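Long-range contacts in putative diflavin flavoprotein A 3 (Synechocystis sp., PDB 6H0C), which probably passes electrons from NADH to oxygen, reducing it to water, the chain here being its flavodiiron core without the flavin reductase domain: residues A2-I7 against R18-D23; I104-P109 against N125-M130; R140-T145 against D162-I167; V258-A263 against V285-I290. One frame throughout, in Å; residues are numbered along the deposited sequence.

In the fold
Contacts 1, 2 and 3 belong to the metallo-beta-lactamase-like part of the core, contact 4 to the flavodoxin-like part. Contacts 1 and 2 reach the same seven-stranded sheet: contact 1 holds its outermost strand 4-11 and contact 2 its other outermost strand 127-129, with centres 28 Å apart. Contact 3 lies on the five-stranded sheet of the same part; its nearest atoms are about 7 Å from contact 2 and about 12 Å from contact 1. Contact 4, at an edge of the parallel flavodoxin-like sheet, is 37 Å from contact 3 and 33 Å from contact 1, centre to centre, across the middle of the chain from both. None of the four touches another.

Contact 1 of 4, residues A2-I7 against R18-D23; sequences AKDVQI and RSRTWD
Arg20 crosses Asp4 at a slant on the face of the hairpin that also carries Gln6 and Arg18. Arg20 CB is 3.3 Å from Asp4 OD1, and CG stays beside the same oxygen. At CD the chain bends (chi3 -59°), Arg20 CD passing Gln6 OE1 at 3.6 Å, which turns the guanidinium side-on to the carboxylate. Arg20 NE then gives a hydrogen bond to Asp4 OD1 (2.7 Å) while Arg20 NH2 forms the salt bridge with Asp4 OD2 (2.6 Å). Both oxygens use their syn lone pairs, and the two planes are only 11° apart, so this two-point grip fixes the rotation of both groups. NH1 reaches beyond the hairpin to Asp181 and the carbonyl of Gly180. Asp4 OD2 also meets the edge of the Trp22 ring at CH2, 3.6 Å away. At the next hydrogen-bonded pair, Arg18 repeats the side-on approach with NE and NH1, but both converge on the single oxygen Gln6 OE1, NH1 at 2.8 Å. Between the strands, the backbones of Asp4 and Arg20 exchange two hydrogen bonds, as do those of Gln6 and Arg18; Val5 and Ser19 form the non-hydrogen-bonded pair between them. The arrangement is that of an antiparallel beta hairpin at the edge of a metallo-beta-lactamase-like sheet.

Contact 2 of 4, residues I104-P109 against N125-M130; sequences IICSNP and NPIQVM
Ile104 and Ile127 start the parallel pairing of the two strands, which continues through Ile105 with Gln128 and Cys106 with Val129. Backbone hydrogen bonds come first: Ile104 N donates to Pro126 O, Gln128 N to Ile104 O (2.7 Å) and Met130 N to Cys106 O (2.8 Å), whereas Cys106 N to Gln128 O is weak at 3.4 Å. This is a beta-alpha-beta crossover of the metallo-beta-lactamase-like domain, in which helix 108-117 connects strand 103-106 to the sheet's outermost strand 127-129. Apolar contacts occupy both faces. On the helix side, Ile104 CD1 touches Asn125 CB, Ile127 CG2 reaches Cys106 SG (3.9 Å), and Val129 CG1 lies against Asn108 CB; Ala111 of the helix covers Cys106, Ile127 and Val129. On the other face, Ile105 sends its two branches apart: CG2, anti to the backbone N, meets Met130 CG at 3.6 Å, and CD1 runs alongside Gln128 to its CB (3.7 Å). Phe146 packs on Ile105 and Met130 from strand 143-148. A water-mediated link lies at the helix start: the water accepts from Asn108 N and donates to Met130 O (2.6 Å), while Ser107 is the N-cap residue, its OG capping Ala110 N and also bonding Gly156 O.

Contact 3 of 4, residues R140-T145 against D162-I167; sequences RGHELT and DPRTEI
A histidine-carboxylate hydrogen bond joins His142, just before strand 143-148, to Asp162 at the end of strand 158-162. His142 ND1 donates to Asp162 OD2 at 2.6 Å, almost straight (177°), with the oxygen in the plane of the ring and using its syn lone pair. The carboxylate itself is turned 61° from the ring. Asp162 is brought there by CG lying anti to the backbone N (chi1 -175°), and its other oxygen, OD1, accepts from Arg164 N at 3.0 Å, from above the carboxylate plane. That second bond forms an Asx turn and helps hold the carboxylate toward the histidine. At the far side of the imidazole, NE2 bonds Asp13, so both ring nitrogens have carboxylate partners; two acids about one ring would probably favour its protonated form. Arg164 CG sits over one face of the ring, 3.8 Å from the centroid, in a CH-pi contact, while Thr165 CG2 approaches the ring edge at CE1 (3.8 Å). Further back, Arg164 CB meets Gly141 O at 3.3 Å. Over the carboxylate face opposite Arg164 N, Leu144 CD2 packs against Asp162 CB at 3.7 Å, and Ile44 of strand 37-45 touches His142, Leu144 and Asp162. Pro163 CD rests near Glu143 O (3.1 Å). Within the turn, Glu166 and Ile167 face Asp162 as a G1 beta bulge. Such a bulge, common where a tight turn closes a beta hairpin, ends the link between strands 158-162 and 167-171 in the five-stranded sheet of the metallo-beta-lactamase-like domain.

Contact 4 of 4, residues V258-A263 against V285-I290; sequences VALIYA and VAVTAI
Val258, Leu260 and Tyr262 pair with strand 286-291 in a parallel ladder. Val258 N donates to Ala286 O, Thr288 N to Val258 O, Leu260 N to Thr288 O, Ile290 N to Leu260 O (2.8 Å) and Tyr262 N to Ile290 O (2.9 Å). Side chains close over both faces. Val258 CG2 meets Val285 CG1 at 3.9 Å, and Leu260 CB meets Val287 CG1 at the same distance. On the opposite face Ile261 and Ile290 lie side by side, CG1 of the former against CB of the latter (3.9 Å). Tyr262 has CG wedged between its backbone N and carbonyl carbon (chi1 54°), which folds the ring back over the neighbouring strand: CE2 comes to Ala289 CB at 3.9 Å, and Ile290 O lies over one ring face. Further out, strand 309-313 pairs with the other edge of strand 257-262. Helix 268-281, the connection of this beta-alpha-beta unit, packs on Leu260, Val285 and Val287, and helix 382-404 covers Val258 and Val285. Thr288 OG1, at the sheet edge, bonds Lys306 and Asn257. With valine, leucine and isoleucine side chains packed on the two faces, the contact is a mostly buried, largely apolar edge of the flavodoxin-like sheet held by five backbone hydrogen bonds, with Thr288 its polar margin.

Contact 1 of 4, residues A2-I7 against R18-D23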
loop_
_atom_site.group_PDB
_atom_site.type_symbol
_atom_site.label_atom_id
_atom_site.label_comp_id
_atom_site.label_asym_id
_atom_site.label_seq_id
_atom_site.Cartn_x
_atom_site.Cartn_y
_atom_site.Cartn_z
ATOM N N ALA A 2 -20.049 16.889 0.161
ATOM C CA ALA A 2 -19.023 16.924 -0.878
ATOM C C ALA A 2 -17.630 16.773 -0.262
ATOM O O ALA A 2 -17.450 16.951 0.946
ATOM C CB ALA A 2 -19.113 18.217 -1.680
ATOM N N LYS A 3 -16.647 16.444 -1.092
ATOM C CA LYS A 3 -15.271 16.370 -0.626
ATOM C C LYS A 3 -14.887 17.703 0.010
ATOM O O LYS A 3 -15.327 18.748 -0.456
ATOM C CB LYS A 3 -14.330 16.021 -1.786
ATOM C CG LYS A 3 -14.729 14.740 -2.512
ATOM C CD LYS A 3 -13.737 14.347 -3.591
ATOM C CE LYS A 3 -13.640 15.408 -4.662
ATOM N NZ LYS A 3 -13.070 14.837 -5.915
ATOM N N ASP A 4 -14.101 17.675 1.084
ATOM C CA ASP A 4 -13.550 18.914 1.630
ATOM C C ASP A 4 -12.143 18.712 2.203
ATOM O O ASP A 4 -11.563 17.629 2.090
ATOM C CB ASP A 4 -14.484 19.517 2.696
ATOM C CG ASP A 4 -14.546 18.703 4.000
ATOM O OD1 ASP A 4 -13.741 17.776 4.231
ATOM O OD2 ASP A 4 -15.423 19.016 4.827
ATOM N N VAL A 5 -11.607 19.768 2.813
ATOM C CA VAL A 5 -10.316 19.700 3.479
ATOM C C VAL A 5 -10.457 20.189 4.916
ATOM O O VAL A 5 -10.811 21.341 5.164
ATOM C CB VAL A 5 -9.238 20.533 2.749
ATOM C CG1 VAL A 5 -7.910 20.456 3.495
ATOM C CG2 VAL A 5 -9.081 20.063 1.301
ATOM N N GLN A 6 -10.190 19.297 5.863
ATOM C CA GLN A 6 -10.273 19.634 7.273
ATOM C C GLN A 6 -8.889 19.968 7.794
ATOM O O GLN A 6 -7.953 19.180 7.643
ATOM C CB GLN A 6 -10.880 18.479 8.059
ATOM C CG GLN A 6 -11.011 18.718 9.543
ATOM C CD GLN A 6 -11.612 17.519 10.241
ATOM O OE1 GLN A 6 -11.294 16.371 9.915
ATOM N NE2 GLN A 6 -12.498 17.773 11.197
ATOM N N ILE A 7 -8.758 21.147 8.393
ATOM C CA ILE A 7 -7.464 21.633 8.858
ATOM C C ILE A 7 -7.451 21.708 10.371
ATOM O O ILE A 7 -8.398 22.199 10.977
ATOM C CB ILE A 7 -7.126 23.029 8.276
ATOM C CG1 ILE A 7 -7.214 23.014 6.751
ATOM C CG2 ILE A 7 -5.739 23.494 8.730
ATOM C CD1 ILE A 7 -6.792 24.316 6.125
ATOM N N ARG A 18 -6.678 17.171 6.332
ATOM C CA ARG A 18 -7.354 15.929 5.964
ATOM C C ARG A 18 -8.268 16.161 4.764
ATOM O O ARG A 18 -9.314 16.797 4.889
ATOM C CB ARG A 18 -8.157 15.356 7.143
ATOM C CG ARG A 18 -7.346 15.204 8.432
ATOM C CD ARG A 18 -7.898 14.106 9.325
ATOM N NE ARG A 18 -9.320 14.287 9.601
ATOM C CZ ARG A 18 -10.168 13.290 9.842
ATOM N NH1 ARG A 18 -11.451 13.551 10.073
ATOM N NH2 ARG A 18 -9.734 12.030 9.850
ATOM N N SER A 19 -7.860 15.662 3.599
ATOM C CA SER A 19 -8.744 15.651 2.436
ATOM C C SER A 19 -9.786 14.561 2.642
ATOM O O SER A 19 -9.451 13.372 2.697
ATOM C CB SER A 19 -7.962 15.419 1.148
ATOM O OG SER A 19 -7.026 16.464 0.942
ATOM N N ARG A 20 -11.047 14.961 2.768
ATOM C CA ARG A 20 -12.076 14.019 3.178
ATOM C C ARG A 20 -13.050 13.712 2.052
ATOM O O ARG A 20 -13.452 14.607 1.309
ATOM C CB ARG A 20 -12.832 14.563 4.398
ATOM C CG ARG A 20 -11.930 14.976 5.561
ATOM C CD ARG A 20 -12.738 15.300 6.815
ATOM N NE ARG A 20 -13.693 16.378 6.577
ATOM C CZ ARG A 20 -14.770 16.600 7.322
ATOM N NH1 ARG A 20 -15.033 15.812 8.359
ATOM N NH2 ARG A 20 -15.587 17.608 7.029
ATOM N N THR A 21 -13.412 12.435 1.927
ATOM C CA THR A 21 -14.499 12.024 1.043
ATOM C C THR A 21 -15.448 11.100 1.808
ATOM O O THR A 21 -15.012 10.163 2.479
ATOM C CB THR A 21 -13.980 11.322 -0.248
ATOM O OG1 THR A 21 -15.086 11.011 -1.100
ATOM C CG2 THR A 21 -13.218 10.036 0.064
ATOM N N TRP A 22 -16.745 11.381 1.739
ATOM C CA TRP A 22 -17.720 10.553 2.439
ATOM C C TRP A 22 -18.122 9.368 1.564
ATOM O O TRP A 22 -18.571 8.339 2.060
ATOM C CB TRP A 22 -18.944 11.379 2.854
ATOM C CG TRP A 22 -18.727 12.144 4.139
ATOM C CD1 TRP A 22 -18.959 11.699 5.421
ATOM C CD2 TRP A 22 -18.214 13.473 4.266
ATOM N NE1 TRP A 22 -18.627 12.680 6.331
ATOM C CE2 TRP A 22 -18.167 13.776 5.648
ATOM C CE3 TRP A 22 -17.783 14.435 3.347
ATOM C CZ2 TRP A 22 -17.712 15.001 6.125
ATOM C CZ3 TRP A 22 -17.333 15.656 3.822
ATOM C CH2 TRP A 22 -17.304 15.929 5.198
ATOM N N ASP A 23 -17.935 9.513 0.257
ATOM C CA ASP A 23 -18.258 8.451 -0.688
ATOM C C ASP A 23 -17.039 7.619 -1.060
ATOM O O ASP A 23 -15.898 8.093 -0.993
ATOM C CB ASP A 23 -18.869 9.043 -1.952
ATOM C CG ASP A 23 -20.022 9.971 -1.653
ATOM O OD1 ASP A 23 -20.015 11.104 -2.177
ATOM O OD2 ASP A 23 -20.928 9.570 -0.888
#

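Contact 2 of 4, residues I104-P109 against N125-M130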
loop_
_atom_site.group_PDB
_atom_site.type_symbol
_atom_site.label_atom_id
_atom_site.label_comp_id
_atom_site.label_asym_id
_atom_site.label_seq_id
_atom_site.Cartn_x
_atom_site.Cartn_y
_atom_site.Cartn_z
ATOM N N ILE A 104 12.442 17.136 -2.838
ATOM C CA ILE A 104 11.677 15.936 -2.541
ATOM C C ILE A 104 12.453 15.025 -1.588
ATOM O O ILE A 104 13.631 14.738 -1.800
ATOM C CB ILE A 104 11.326 15.159 -3.820
ATOM C CG1 ILE A 104 10.393 15.991 -4.705
ATOM C CG2 ILE A 104 10.689 13.813 -3.459
ATOM C CD1 ILE A 104 10.612 15.799 -6.200
ATOM N N ILE A 105 11.778 14.583 -0.534
ATOM C CA ILE A 105 12.350 13.662 0.440
ATOM C C ILE A 105 11.617 12.321 0.385
ATOM O O ILE A 105 10.393 12.273 0.565
ATOM C CB ILE A 105 12.250 14.228 1.873
ATOM C CG1 ILE A 105 12.901 15.608 1.952
ATOM C CG2 ILE A 105 12.854 13.255 2.871
ATOM C CD1 ILE A 105 14.369 15.607 1.584
ATOM N N CYS A 106 12.348 11.234 0.151
ATOM C CA CYS A 106 11.703 9.927 0.027
ATOM C C CYS A 106 12.693 8.762 0.097
ATOM O O CYS A 106 13.901 8.962 0.158
ATOM C CB CYS A 106 10.914 9.860 -1.287
ATOM S SG CYS A 106 11.947 9.914 -2.777
ATOM N N SER A 107 12.172 7.543 0.081
ATOM C CA SER A 107 13.020 6.363 0.125
ATOM C C SER A 107 13.650 6.098 -1.236
ATOM O O SER A 107 13.290 6.714 -2.244
ATOM C CB SER A 107 12.222 5.142 0.567
ATOM O OG SER A 107 11.450 4.653 -0.517
ATOM N N ASN A 108 14.593 5.170 -1.267
ATOM C CA ASN A 108 15.280 4.869 -2.509
ATOM C C ASN A 108 14.365 4.229 -3.551
ATOM O O ASN A 108 14.389 4.631 -4.719
ATOM C CB ASN A 108 16.481 3.971 -2.250
ATOM C CG ASN A 108 17.336 3.810 -3.473
ATOM O OD1 ASN A 108 18.056 4.729 -3.853
ATOM N ND2 ASN A 108 17.249 2.650 -4.116
ATOM N N PRO A 109 13.557 3.228 -3.141
ATOM C CA PRO A 109 12.602 2.662 -4.108
ATOM C C PRO A 109 11.602 3.716 -4.613
ATOM O O PRO A 109 11.255 3.708 -5.798
ATOM C CB PRO A 109 11.897 1.556 -3.307
ATOM C CG PRO A 109 12.884 1.184 -2.240
ATOM C CD PRO A 109 13.556 2.484 -1.870
ATOM N N ASN A 125 12.652 19.232 -9.559
ATOM C CA ASN A 125 13.052 19.431 -8.174
ATOM C C ASN A 125 14.027 18.343 -7.792
ATOM O O ASN A 125 13.867 17.195 -8.210
ATOM C CB ASN A 125 11.852 19.396 -7.229
ATOM C CG ASN A 125 10.858 20.481 -7.516
ATOM O OD1 ASN A 125 10.252 20.512 -8.586
ATOM N ND2 ASN A 125 10.667 21.373 -6.559
ATOM N N PRO A 126 15.039 18.692 -6.993
ATOM C CA PRO A 126 15.990 17.664 -6.581
ATOM C C PRO A 126 15.330 16.678 -5.618
ATOM O O PRO A 126 14.377 17.026 -4.911
ATOM C CB PRO A 126 17.097 18.468 -5.898
ATOM C CG PRO A 126 16.389 19.648 -5.341
ATOM C CD PRO A 126 15.301 19.984 -6.339
ATOM N N ILE A 127 15.829 15.449 -5.628
ATOM C CA ILE A 127 15.382 14.404 -4.723
ATOM C C ILE A 127 16.498 14.065 -3.754
ATOM O O ILE A 127 17.629 13.799 -4.172
ATOM C CB ILE A 127 14.979 13.128 -5.479
ATOM C CG1 ILE A 127 13.771 13.392 -6.373
ATOM C CG2 ILE A 127 14.693 11.995 -4.501
ATOM C CD1 ILE A 127 13.504 12.281 -7.375
ATOM N N GLN A 128 16.188 14.080 -2.465
ATOM C CA GLN A 128 17.139 13.604 -1.474
ATOM C C GLN A 128 16.631 12.289 -0.888
ATOM O O GLN A 128 15.600 12.253 -0.209
ATOM C CB GLN A 128 17.359 14.646 -0.379
ATOM C CG GLN A 128 18.431 14.261 0.638
ATOM C CD GLN A 128 18.678 15.350 1.678
ATOM O OE1 GLN A 128 18.445 16.537 1.428
ATOM N NE2 GLN A 128 19.143 14.945 2.855
ATOM N N VAL A 129 17.351 11.207 -1.168
ATOM C CA VAL A 129 16.966 9.880 -0.703
ATOM C C VAL A 129 17.294 9.670 0.775
ATOM O O VAL A 129 18.378 10.007 1.244
ATOM C CB VAL A 129 17.653 8.791 -1.532
ATOM C CG1 VAL A 129 17.342 7.426 -0.970
ATOM C CG2 VAL A 129 17.203 8.889 -2.981
ATOM N N MET A 130 16.342 9.108 1.508
ATOM C CA MET A 130 16.544 8.820 2.921
ATOM C C MET A 130 16.543 7.310 3.196
ATOM O O MET A 130 15.714 6.552 2.674
ATOM C CB MET A 130 15.479 9.522 3.769
ATOM C CG MET A 130 15.531 11.054 3.712
ATOM S SD MET A 130 17.050 11.739 4.429
ATOM C CE MET A 130 16.607 13.469 4.605
HETATM O O HOH W 1 15.660 4.381 1.302
#

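Contact 3 of 4, residues R140-T145 against D162-I167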
loop_
_atom_site.group_PDB
_atom_site.type_symbol
_atom_site.label_atom_id
_atom_site.label_comp_id
_atom_site.label_asym_id
_atom_site.label_seq_id
_atom_site.Cartn_x
_atom_site.Cartn_y
_atom_site.Cartn_z
ATOM N N ARG A 140 14.220 23.987 15.605
ATOM C CA ARG A 140 13.279 24.030 16.720
ATOM C C ARG A 140 12.991 22.646 17.315
ATOM O O ARG A 140 11.910 22.407 17.868
ATOM C CB ARG A 140 11.973 24.704 16.275
ATOM C CG ARG A 140 11.947 26.202 16.547
ATOM C CD ARG A 140 11.547 27.031 15.336
ATOM N NE ARG A 140 10.102 27.142 15.199
ATOM C CZ ARG A 140 9.492 28.068 14.468
ATOM N NH1 ARG A 140 10.198 28.979 13.814
ATOM N NH2 ARG A 140 8.169 28.081 14.392
ATOM N N GLY A 141 13.965 21.743 17.212
ATOM C CA GLY A 141 13.854 20.427 17.817
ATOM C C GLY A 141 13.229 19.367 16.920
ATOM O O GLY A 141 13.185 18.190 17.289
ATOM N N HIS A 142 12.734 19.782 15.752
ATOM C CA HIS A 142 12.158 18.847 14.788
ATOM C C HIS A 142 13.268 18.204 13.963
ATOM O O HIS A 142 13.383 18.457 12.755
ATOM C CB HIS A 142 11.155 19.548 13.855
ATOM C CG HIS A 142 10.032 20.245 14.569
ATOM N ND1 HIS A 142 8.847 19.618 14.891
ATOM C CD2 HIS A 142 9.916 21.522 15.015
ATOM C CE1 HIS A 142 8.050 20.475 15.508
ATOM N NE2 HIS A 142 8.675 21.635 15.594
ATOM N N GLU A 143 14.106 17.396 14.606
ATOM C CA GLU A 143 15.097 16.657 13.843
ATOM C C GLU A 143 14.525 15.297 13.511
ATOM O O GLU A 143 14.554 14.373 14.324
ATOM C CB GLU A 143 16.429 16.514 14.574
ATOM C CG GLU A 143 17.508 16.004 13.619
ATOM C CD GLU A 143 18.883 15.928 14.240
ATOM O OE1 GLU A 143 19.014 16.251 15.441
ATOM O OE2 GLU A 143 19.836 15.542 13.521
ATOM N N LEU A 144 13.987 15.206 12.302
ATOM C CA LEU A 144 13.305 14.016 11.836
ATOM C C LEU A 144 14.272 12.851 11.654
ATOM O O LEU A 144 15.404 13.035 11.204
ATOM C CB LEU A 144 12.589 14.309 10.517
ATOM C CG LEU A 144 11.715 15.565 10.498
ATOM C CD1 LEU A 144 11.080 15.744 9.113
ATOM C CD2 LEU A 144 10.654 15.524 11.600
ATOM N N THR A 145 13.816 11.653 12.016
ATOM C CA THR A 145 14.528 10.420 11.698
ATOM C C THR A 145 13.667 9.572 10.757
ATOM O O THR A 145 12.455 9.452 10.951
ATOM C CB THR A 145 14.875 9.620 12.969
ATOM O OG1 THR A 145 15.812 10.367 13.749
ATOM C CG2 THR A 145 15.503 8.283 12.609
ATOM N N ASP A 162 9.212 12.443 14.452
ATOM C CA ASP A 162 9.564 13.786 14.920
ATOM C C ASP A 162 9.685 13.776 16.442
ATOM O O ASP A 162 8.677 13.728 17.149
ATOM C CB ASP A 162 8.517 14.819 14.477
ATOM C CG ASP A 162 8.904 16.255 14.839
ATOM O OD1 ASP A 162 9.885 16.451 15.601
ATOM O OD2 ASP A 162 8.210 17.193 14.370
ATOM N N PRO A 163 10.925 13.817 16.952
ATOM C CA PRO A 163 11.134 13.721 18.399
ATOM C C PRO A 163 10.590 14.931 19.161
ATOM O O PRO A 163 10.291 14.810 20.346
ATOM C CB PRO A 163 12.658 13.627 18.525
ATOM C CG PRO A 163 13.184 14.258 17.274
ATOM C CD PRO A 163 12.195 13.893 16.210
ATOM N N ARG A 164 10.449 16.074 18.502
ATOM C CA ARG A 164 9.924 17.268 19.174
ATOM C C ARG A 164 8.463 17.086 19.605
ATOM O O ARG A 164 8.058 17.528 20.679
ATOM C CB ARG A 164 10.049 18.496 18.263
ATOM C CG ARG A 164 9.424 19.770 18.830
ATOM C CD ARG A 164 10.084 20.184 20.155
ATOM N NE ARG A 164 9.482 21.392 20.729
ATOM C CZ ARG A 164 8.495 21.382 21.619
ATOM N NH1 ARG A 164 7.995 20.227 22.045
ATOM N NH2 ARG A 164 8.003 22.525 22.086
ATOM N N THR A 165 7.679 16.425 18.757
ATOM C CA THR A 165 6.241 16.287 18.962
ATOM C C THR A 165 5.837 14.860 19.330
ATOM O O THR A 165 4.672 14.603 19.654
ATOM C CB THR A 165 5.467 16.692 17.695
ATOM O OG1 THR A 165 5.893 15.862 16.602
ATOM C CG2 THR A 165 5.726 18.153 17.349
ATOM N N GLU A 166 6.806 13.945 19.257
ATOM C CA GLU A 166 6.585 12.528 19.518
ATOM C C GLU A 166 5.556 11.932 18.561
ATOM O O GLU A 166 4.811 11.013 18.911
ATOM C CB GLU A 166 6.155 12.318 20.965
ATOM C CG GLU A 166 7.309 12.487 21.928
ATOM C CD GLU A 166 6.857 12.862 23.306
ATOM O OE1 GLU A 166 5.875 13.631 23.420
ATOM O OE2 GLU A 166 7.486 12.382 24.267
ATOM N N ILE A 167 5.517 12.471 17.351
ATOM C CA ILE A 167 4.655 11.931 16.320
ATOM C C ILE A 167 5.460 11.022 15.408
ATOM O O ILE A 167 6.543 11.385 14.940
ATOM C CB ILE A 167 3.998 13.034 15.477
ATOM C CG1 ILE A 167 3.128 13.932 16.357
ATOM C CG2 ILE A 167 3.179 12.416 14.348
ATOM C CD1 ILE A 167 2.602 15.166 15.623
#

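Contact 4 of 4, residues V258-A263 against V285-I290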
loop_
_atom_site.group_PDB
_atom_site.type_symbol
_atom_site.label_atom_id
_atom_site.label_comp_id
_atom_site.label_asym_id
_atom_site.label_seq_id
_atom_site.Cartn_x
_atom_site.Cartn_y
_atom_site.Cartn_z
ATOM N N VAL A 258 -0.421 -19.129 0.662
ATOM C CA VAL A 258 -0.447 -18.964 -0.785
ATOM C C VAL A 258 0.532 -17.883 -1.198
ATOM O O VAL A 258 0.519 -16.791 -0.635
ATOM C CB VAL A 258 -1.851 -18.587 -1.308
ATOM C CG1 VAL A 258 -1.785 -18.213 -2.795
ATOM C CG2 VAL A 258 -2.842 -19.721 -1.063
ATOM N N ALA A 259 1.382 -18.194 -2.175
ATOM C CA ALA A 259 2.262 -17.201 -2.789
ATOM C C ALA A 259 1.501 -16.509 -3.913
ATOM O O ALA A 259 1.094 -17.145 -4.884
ATOM C CB ALA A 259 3.527 -17.849 -3.311
ATOM N N LEU A 260 1.287 -15.208 -3.765
ATOM C CA LEU A 260 0.494 -14.451 -4.719
ATOM C C LEU A 260 1.405 -13.480 -5.427
ATOM O O LEU A 260 1.768 -12.437 -4.882
ATOM C CB LEU A 260 -0.650 -13.716 -4.016
ATOM C CG LEU A 260 -1.442 -12.665 -4.797
ATOM C CD1 LEU A 260 -2.123 -13.291 -5.984
ATOM C CD2 LEU A 260 -2.473 -12.009 -3.882
ATOM N N ILE A 261 1.789 -13.848 -6.641
ATOM C CA ILE A 261 2.741 -13.078 -7.425
ATOM C C ILE A 261 2.002 -12.189 -8.421
ATOM O O ILE A 261 1.338 -12.704 -9.326
ATOM C CB ILE A 261 3.705 -14.024 -8.176
ATOM C CG1 ILE A 261 4.456 -14.902 -7.168
ATOM C CG2 ILE A 261 4.640 -13.230 -9.074
ATOM C CD1 ILE A 261 5.177 -16.086 -7.774
ATOM N N TYR A 262 2.085 -10.869 -8.260
ATOM C CA TYR A 262 1.477 -9.981 -9.253
ATOM C C TYR A 262 2.492 -9.000 -9.840
ATOM O O TYR A 262 3.550 -8.763 -9.259
ATOM C CB TYR A 262 0.277 -9.239 -8.660
ATOM C CG TYR A 262 0.529 -8.479 -7.379
ATOM C CD1 TYR A 262 1.020 -7.188 -7.403
ATOM C CD2 TYR A 262 0.240 -9.046 -6.140
ATOM C CE1 TYR A 262 1.238 -6.486 -6.227
ATOM C CE2 TYR A 262 0.447 -8.350 -4.966
ATOM C CZ TYR A 262 0.945 -7.067 -5.013
ATOM O OH TYR A 262 1.158 -6.359 -3.845
ATOM N N ALA A 263 2.170 -8.441 -11.002
ATOM C CA ALA A 263 3.168 -7.756 -11.820
ATOM C C ALA A 263 3.721 -6.473 -11.193
ATOM O O ALA A 263 4.931 -6.238 -11.234
ATOM C CB ALA A 263 2.585 -7.451 -13.184
ATOM N N VAL A 285 -6.507 -18.789 5.369
ATOM C CA VAL A 285 -5.256 -19.184 4.727
ATOM C C VAL A 285 -4.383 -17.938 4.559
ATOM O O VAL A 285 -4.881 -16.879 4.164
ATOM C CB VAL A 285 -5.516 -19.870 3.364
ATOM C CG1 VAL A 285 -4.217 -20.089 2.590
ATOM C CG2 VAL A 285 -6.252 -21.189 3.579
ATOM N N ALA A 286 -3.097 -18.062 4.888
ATOM C CA ALA A 286 -2.156 -16.944 4.801
ATOM C C ALA A 286 -1.802 -16.619 3.350
ATOM O O ALA A 286 -1.803 -17.504 2.487
ATOM C CB ALA A 286 -0.880 -17.255 5.594
ATOM N N VAL A 287 -1.495 -15.349 3.091
ATOM C CA VAL A 287 -1.022 -14.923 1.779
ATOM C C VAL A 287 0.300 -14.179 1.904
ATOM O O VAL A 287 0.442 -13.280 2.731
ATOM C CB VAL A 287 -2.031 -14.002 1.056
ATOM C CG1 VAL A 287 -1.428 -13.463 -0.248
ATOM C CG2 VAL A 287 -3.344 -14.738 0.786
ATOM N N THR A 288 1.266 -14.587 1.086
ATOM C CA THR A 288 2.516 -13.869 0.919
ATOM C C THR A 288 2.473 -13.212 -0.449
ATOM O O THR A 288 2.700 -13.849 -1.477
ATOM C CB THR A 288 3.739 -14.796 1.031
ATOM O OG1 THR A 288 3.851 -15.278 2.374
ATOM C CG2 THR A 288 5.014 -14.051 0.659
ATOM N N ALA A 289 2.132 -11.934 -0.461
ATOM C CA ALA A 289 2.129 -11.177 -1.693
ATOM C C ALA A 289 3.559 -10.979 -2.201
ATOM O O ALA A 289 4.484 -10.753 -1.424
ATOM C CB ALA A 289 1.445 -9.838 -1.481
ATOM N N ILE A 290 3.728 -11.073 -3.513
ATOM C CA ILE A 290 5.001 -10.808 -4.159
ATOM C C ILE A 290 4.790 -9.826 -5.305
ATOM O O ILE A 290 4.014 -10.094 -6.234
ATOM C CB ILE A 290 5.632 -12.088 -4.713
ATOM C CG1 ILE A 290 5.897 -13.086 -3.586
ATOM C CG2 ILE A 290 6.894 -11.757 -5.503
ATOM C CD1 ILE A 290 7.099 -12.747 -2.762
#